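Appr-1-p processing domain protein (Thermus aquaticus Y51MC23, PDB 5M31) is of unknown function but adopts the macro domain fold, an alpha/beta architecture around a mixed six-stranded sheet. Local coordinates at residues Val31-Val36 and Gly63-Gly68; Pro50-Ala55 and Phe71-Gly76. All coordinates share one frame; numbering follows the deposited sequence.

Interaction 1. Residues Val31-Val36 and Gly63-Gly68; sequences VNTVGV and GQVQIG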
loop_
_atom_site.group_PDB
_atom_site.type_symbol
_atom_site.label_atom_id
_atom_site.label_comp_id
_atom_site.label_asym_id
_atom_site.label_seq_id
_atom_site.Cartn_x
_atom_site.Cartn_y
_atom_site.Cartn_z
ATOM N N VAL A 31 1.274 -6.101 2.320
ATOM C CA VAL A 31 0.837 -7.166 3.177
ATOM C C VAL A 31 0.844 -8.506 2.430
ATOM O O VAL A 31 1.138 -8.579 1.238
ATOM C CB VAL A 31 -0.537 -6.912 3.827
ATOM C CG1 VAL A 31 -0.468 -5.642 4.640
ATOM C CG2 VAL A 31 -1.634 -6.852 2.765
ATOM N N ASN A 32 0.569 -9.534 3.170
ATOM C CA ASN A 32 0.275 -10.866 2.593
ATOM C C ASN A 32 -1.183 -11.191 2.850
ATOM O O ASN A 32 -1.950 -10.341 3.367
ATOM C CB ASN A 32 1.165 -11.915 3.226
ATOM C CG ASN A 32 1.003 -11.981 4.747
ATOM O OD1 ASN A 32 0.010 -12.470 5.264
ATOM N ND2 ASN A 32 1.960 -11.394 5.457
ATOM N N THR A 33 -1.624 -12.361 2.402
ATOM C CA THR A 33 -3.040 -12.697 2.462
ATOM C C THR A 33 -3.368 -13.663 3.571
ATOM O O THR A 33 -4.504 -14.123 3.669
ATOM C CB THR A 33 -3.524 -13.288 1.132
ATOM O OG1 THR A 33 -2.942 -14.589 0.973
ATOM C CG2 THR A 33 -3.186 -12.357 -0.029
ATOM N N VAL A 34 -2.386 -14.015 4.378
ATOM C CA VAL A 34 -2.592 -14.993 5.469
ATOM C C VAL A 34 -2.704 -14.420 6.891
ATOM O O VAL A 34 -2.860 -15.172 7.839
ATOM C CB VAL A 34 -1.571 -16.167 5.373
ATOM C CG1 VAL A 34 -1.646 -16.757 3.981
ATOM C CG2 VAL A 34 -0.149 -15.726 5.688
ATOM N N GLY A 35 -2.691 -13.100 7.028
ATOM C CA GLY A 35 -3.101 -12.465 8.272
ATOM C C GLY A 35 -1.974 -12.233 9.231
ATOM O O GLY A 35 -2.197 -12.129 10.429
ATOM N N VAL A 36 -0.758 -12.083 8.691
ATOM C CA VAL A 36 0.431 -11.862 9.501
ATOM C C VAL A 36 1.135 -10.545 9.123
ATOM O O VAL A 36 1.364 -10.262 7.934
ATOM C CB VAL A 36 1.378 -13.062 9.295
ATOM C CG1 VAL A 36 2.756 -12.783 9.859
ATOM C CG2 VAL A 36 0.753 -14.291 9.916
ATOM N N GLY A 63 -11.361 -14.356 4.021
ATOM C CA GLY A 63 -10.945 -14.554 2.625
ATOM C C GLY A 63 -11.070 -13.302 1.758
ATOM O O GLY A 63 -10.953 -13.370 0.519
ATOM N N GLN A 64 -11.147 -12.148 2.414
ATOM C CA GLN A 64 -11.380 -10.924 1.720
ATOM C C GLN A 64 -10.111 -10.318 1.135
ATOM O O GLN A 64 -10.182 -9.407 0.288
ATOM C CB GLN A 64 -12.038 -9.959 2.704
ATOM C CG GLN A 64 -12.385 -8.577 2.187
ATOM C CD GLN A 64 -13.122 -7.770 3.248
ATOM O OE1 GLN A 64 -13.619 -8.332 4.265
ATOM N NE2 GLN A 64 -13.266 -6.470 3.000
ATOM N N VAL A 65 -8.963 -10.692 1.692
ATOM C CA VAL A 65 -7.692 -10.149 1.258
ATOM C C VAL A 65 -7.035 -11.070 0.262
ATOM O O VAL A 65 -6.801 -12.242 0.556
ATOM C CB VAL A 65 -6.741 -9.916 2.416
ATOM C CG1 VAL A 65 -5.430 -9.359 1.904
ATOM C CG2 VAL A 65 -7.422 -9.018 3.476
ATOM N N GLN A 66 -6.934 -10.598 -0.967
ATOM C CA GLN A 66 -6.442 -11.407 -2.073
ATOM C C GLN A 66 -5.595 -10.569 -2.964
ATOM O O GLN A 66 -5.643 -9.341 -2.935
ATOM C CB GLN A 66 -7.614 -11.960 -2.884
ATOM C CG GLN A 66 -8.645 -12.701 -2.071
ATOM C CD GLN A 66 -9.888 -12.961 -2.868
ATOM O OE1 GLN A 66 -10.678 -12.039 -3.152
ATOM N NE2 GLN A 66 -10.054 -14.188 -3.289
ATOM N N ILE A 67 -4.798 -11.240 -3.785
ATOM C CA ILE A 67 -4.071 -10.562 -4.836
ATOM C C ILE A 67 -5.050 -9.751 -5.720
ATOM O O ILE A 67 -6.144 -10.236 -6.078
ATOM C CB ILE A 67 -3.208 -11.569 -5.662
ATOM C CG1 ILE A 67 -2.221 -12.321 -4.738
ATOM C CG2 ILE A 67 -2.498 -10.854 -6.782
ATOM C CD1 ILE A 67 -1.268 -11.486 -3.878
ATOM N N GLY A 68 -4.686 -8.477 -5.936
ATOM C CA GLY A 68 -5.477 -7.533 -6.727
ATOM C C GLY A 68 -6.664 -7.008 -5.989
ATOM O O GLY A 68 -7.529 -6.372 -6.607
#
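Thr33 lays its methyl and its CB against the backbone of the 63-68 loop, with CB 3.5 Å from the carbonyl O of Val65 and CG2 4.0 Å from CA of Gln66. With CG2 anti to its own carbonyl carbon, the methyl is carried out over the Val65-Gln66 peptide, while OG1 (chi1 70°) is held by a hydrogen bond with the carbonyl of Lys91. Val65 answers from the other loop. One branch does the touching: CG1, which lies 3.9 Å from the carbonyl O of Asn32 and 4.2 Å from CG2 of Thr33. Beyond it, CD1 of Ile67 reaches the same threonine methyl more loosely, and Pro88 of strand 83-88 packs against Thr33, Val65 and Ile67 alike. The bend in 31-36 is fixed from within. The N-H of Val34 approaches a lone pair of Asn32 OD1 within the plane of the amide, at 3.0 Å, and ND2 of Asn32 gives a 2.8 Å bond to the carbonyl O of Val36. This is van der Waals packing of two macro domain loops, methyls against backbone: an Asx turn after strand 26-31 meets the connection that leaves helix 50-61 through a Schellman motif at Gly63.

Interaction 2. Residues Pro50-Ala55 and Phe71-Gly76; sequences PDNYQA and FVYDRG
In this macro domain, helix 50-61 packs on one side of the mixed sheet at its edge strand, 71-74, and the contact is part of the helix-on-sheet packing of the alpha/beta fold. The short segments run at 138° to each other, with their axes 8.9 Å apart at the closest point. Tyr73 is the central piece: one face of its ring lies against the first turn of the helix, where CA of Asn52 makes a CH-pi contact 4.1 Å from the ring centroid and 24° off the normal. The carbonyl O of Asp51 sits over the same face, offset toward the rim. Farther along the helix, CB of Ala55 comes to 3.5 Å from CD1 of Tyr73. The same methyl lies in the plane of the Phe71 ring, at its edge, 3.9 Å from CZ, and is thus shared by the two aromatic residues that strand 71-74 turns to the helix.

Asn52 and Tyr73 pass each other in opposite directions, amide and ring planes steeply inclined. CG of Asn52 stands anti to the backbone N (chi1 176°), and the rotation of the amide then sets OD1 against CB of Tyr73, a close carbon-oxygen contact of 3.1 Å. That oxygen is hydrogen-bonded to ND2 of Asn86, which also bonds the carbonyl O of Phe71, tying helix and edge strand to strand 83-88. At the outer end, CB of Asp51 lies 3.5 Å from OH of Tyr73, and a water at the ring's edge, in its plane, donates to OD2 of Asp51 and is hydrogen-bonded to that hydroxyl, each oxygen 2.7 Å from the water.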
loop_
_atom_site.group_PDB
_atom_site.type_symbol
_atom_site.label_atom_id
_atom_site.label_comp_id
_atom_site.label_asym_id
_atom_site.label_seq_id
_atom_site.Cartn_x
_atom_site.Cartn_y
_atom_site.Cartn_z
ATOM N N PRO A 50 -2.634 -0.323 15.298
ATOM C CA PRO A 50 -3.199 -1.593 15.765
ATOM C C PRO A 50 -4.647 -1.894 15.301
ATOM O O PRO A 50 -5.002 -3.060 15.069
ATOM C CB PRO A 50 -3.107 -1.496 17.292
ATOM C CG PRO A 50 -2.877 -0.059 17.615
ATOM C CD PRO A 50 -2.266 0.581 16.410
ATOM N N ASP A 51 -5.507 -0.886 15.228
ATOM C CA ASP A 51 -6.877 -1.146 14.800
ATOM C C ASP A 51 -6.956 -1.648 13.329
ATOM O O ASP A 51 -7.766 -2.520 13.005
ATOM C CB ASP A 51 -7.732 0.102 14.967
ATOM C CG ASP A 51 -7.864 0.519 16.408
ATOM O OD1 ASP A 51 -7.464 -0.259 17.345
ATOM O OD2 ASP A 51 -8.439 1.581 16.626
ATOM N N ASN A 52 -6.082 -1.108 12.475
ATOM C CA ASN A 52 -5.927 -1.588 11.094
ATOM C C ASN A 52 -5.471 -3.025 11.096
ATOM O O ASN A 52 -6.018 -3.836 10.356
ATOM C CB ASN A 52 -4.950 -0.750 10.327
ATOM C CG ASN A 52 -4.697 -1.254 8.937
ATOM O OD1 ASN A 52 -5.541 -1.189 8.063
ATOM N ND2 ASN A 52 -3.501 -1.846 8.752
ATOM N N TYR A 53 -4.507 -3.347 11.962
ATOM C CA TYR A 53 -4.010 -4.735 12.015
ATOM C C TYR A 53 -5.111 -5.707 12.394
ATOM O O TYR A 53 -5.331 -6.726 11.700
ATOM C CB TYR A 53 -2.855 -4.836 12.991
ATOM C CG TYR A 53 -2.423 -6.272 13.243
ATOM C CD1 TYR A 53 -1.834 -7.012 12.246
ATOM C CD2 TYR A 53 -2.721 -6.912 14.441
ATOM C CE1 TYR A 53 -1.535 -8.352 12.432
ATOM C CE2 TYR A 53 -2.354 -8.229 14.650
ATOM C CZ TYR A 53 -1.723 -8.919 13.649
ATOM O OH TYR A 53 -1.396 -10.257 13.830
ATOM N N GLN A 54 -5.889 -5.373 13.423
ATOM C CA GLN A 54 -6.986 -6.275 13.822
ATOM C C GLN A 54 -8.021 -6.400 12.734
ATOM O O GLN A 54 -8.514 -7.483 12.470
ATOM C CB GLN A 54 -7.658 -5.812 15.134
ATOM C CG GLN A 54 -6.769 -5.900 16.403
ATOM C CD GLN A 54 -6.116 -7.275 16.675
ATOM O OE1 GLN A 54 -6.653 -8.339 16.341
ATOM N NE2 GLN A 54 -4.956 -7.243 17.333
ATOM N N ALA A 55 -8.382 -5.272 12.098
ATOM C CA ALA A 55 -9.330 -5.336 10.978
ATOM C C ALA A 55 -8.824 -6.190 9.827
ATOM O O ALA A 55 -9.586 -7.003 9.251
ATOM C CB ALA A 55 -9.666 -3.939 10.491
ATOM N N PHE A 71 -7.255 -4.256 0.804
ATOM C CA PHE A 71 -8.126 -4.114 1.945
ATOM C C PHE A 71 -7.911 -2.744 2.581
ATOM O O PHE A 71 -6.843 -2.483 3.075
ATOM C CB PHE A 71 -7.868 -5.201 2.969
ATOM C CG PHE A 71 -8.620 -4.978 4.266
ATOM C CD1 PHE A 71 -9.987 -5.031 4.281
ATOM C CD2 PHE A 71 -7.947 -4.619 5.458
ATOM C CE1 PHE A 71 -10.708 -4.726 5.431
ATOM C CE2 PHE A 71 -8.676 -4.368 6.616
ATOM C CZ PHE A 71 -10.040 -4.406 6.600
ATOM N N VAL A 72 -8.942 -1.877 2.528
ATOM C CA VAL A 72 -8.851 -0.533 3.054
ATOM C C VAL A 72 -9.472 -0.458 4.425
ATOM O O VAL A 72 -10.581 -1.014 4.655
ATOM C CB VAL A 72 -9.549 0.492 2.129
ATOM C CG1 VAL A 72 -9.476 1.883 2.746
ATOM C CG2 VAL A 72 -8.881 0.525 0.782
ATOM N N TYR A 73 -8.752 0.136 5.357
ATOM C CA TYR A 73 -9.289 0.430 6.688
ATOM C C TYR A 73 -9.459 1.950 6.848
ATOM O O TYR A 73 -8.523 2.716 6.534
ATOM C CB TYR A 73 -8.388 -0.119 7.801
ATOM C CG TYR A 73 -8.917 0.123 9.187
ATOM C CD1 TYR A 73 -10.080 -0.556 9.652
ATOM C CD2 TYR A 73 -8.368 1.113 10.022
ATOM C CE1 TYR A 73 -10.569 -0.322 10.913
ATOM C CE2 TYR A 73 -8.873 1.332 11.287
ATOM C CZ TYR A 73 -9.994 0.665 11.705
ATOM O OH TYR A 73 -10.481 0.876 12.965
ATOM N N ASP A 74 -10.652 2.367 7.272
ATOM C CA ASP A 74 -10.974 3.767 7.491
ATOM C C ASP A 74 -10.845 4.108 8.978
ATOM O O ASP A 74 -11.614 3.608 9.818
ATOM C CB ASP A 74 -12.420 4.015 7.035
ATOM C CG ASP A 74 -12.841 5.492 7.116
ATOM O OD1 ASP A 74 -12.062 6.352 7.542
ATOM O OD2 ASP A 74 -13.990 5.768 6.710
ATOM N N ARG A 75 -9.913 4.995 9.312
ATOM C CA ARG A 75 -9.700 5.348 10.694
ATOM C C ARG A 75 -10.683 6.423 11.139
ATOM O O ARG A 75 -10.732 6.783 12.301
ATOM C CB ARG A 75 -8.267 5.811 10.899
ATOM C CG ARG A 75 -7.216 4.754 10.554
ATOM C CD ARG A 75 -5.810 5.295 10.708
ATOM N NE ARG A 75 -5.474 5.543 12.110
ATOM C CZ ARG A 75 -4.855 6.615 12.586
ATOM N NH1 ARG A 75 -4.601 6.720 13.889
ATOM N NH2 ARG A 75 -4.459 7.603 11.775
ATOM N N GLY A 76 -11.452 6.941 10.208
ATOM C CA GLY A 76 -12.478 7.922 10.537
ATOM C C GLY A 76 -12.199 9.274 9.908
ATOM O O GLY A 76 -11.085 9.582 9.529
HETATM O O HOH W 1 -9.509 2.890 14.491
#

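Interactions 1 and 2 interlock along the chain: their segments alternate, so helix 50-61 and the loop after it lead from one contact into the other. Their centres are 14 Å apart, yet they touch, chiefly where that loop reaches the edge strand. CG2 of Val65 packs 3.9 Å from CB of Phe71, and NE2 of Gln64 comes to 3.8 Å from CD1 of the same residue. Val65 thus joins the two contacts, with CG1 used in interaction 1 and CG2 on Phe71. Strand 83-88 links them as well, through Pro88 beside the loops and Asn86 beside the helix. Interaction 2 sets the start of helix 50-61 against strand 71-74; interaction 1 packs the loop joining them against 31-36.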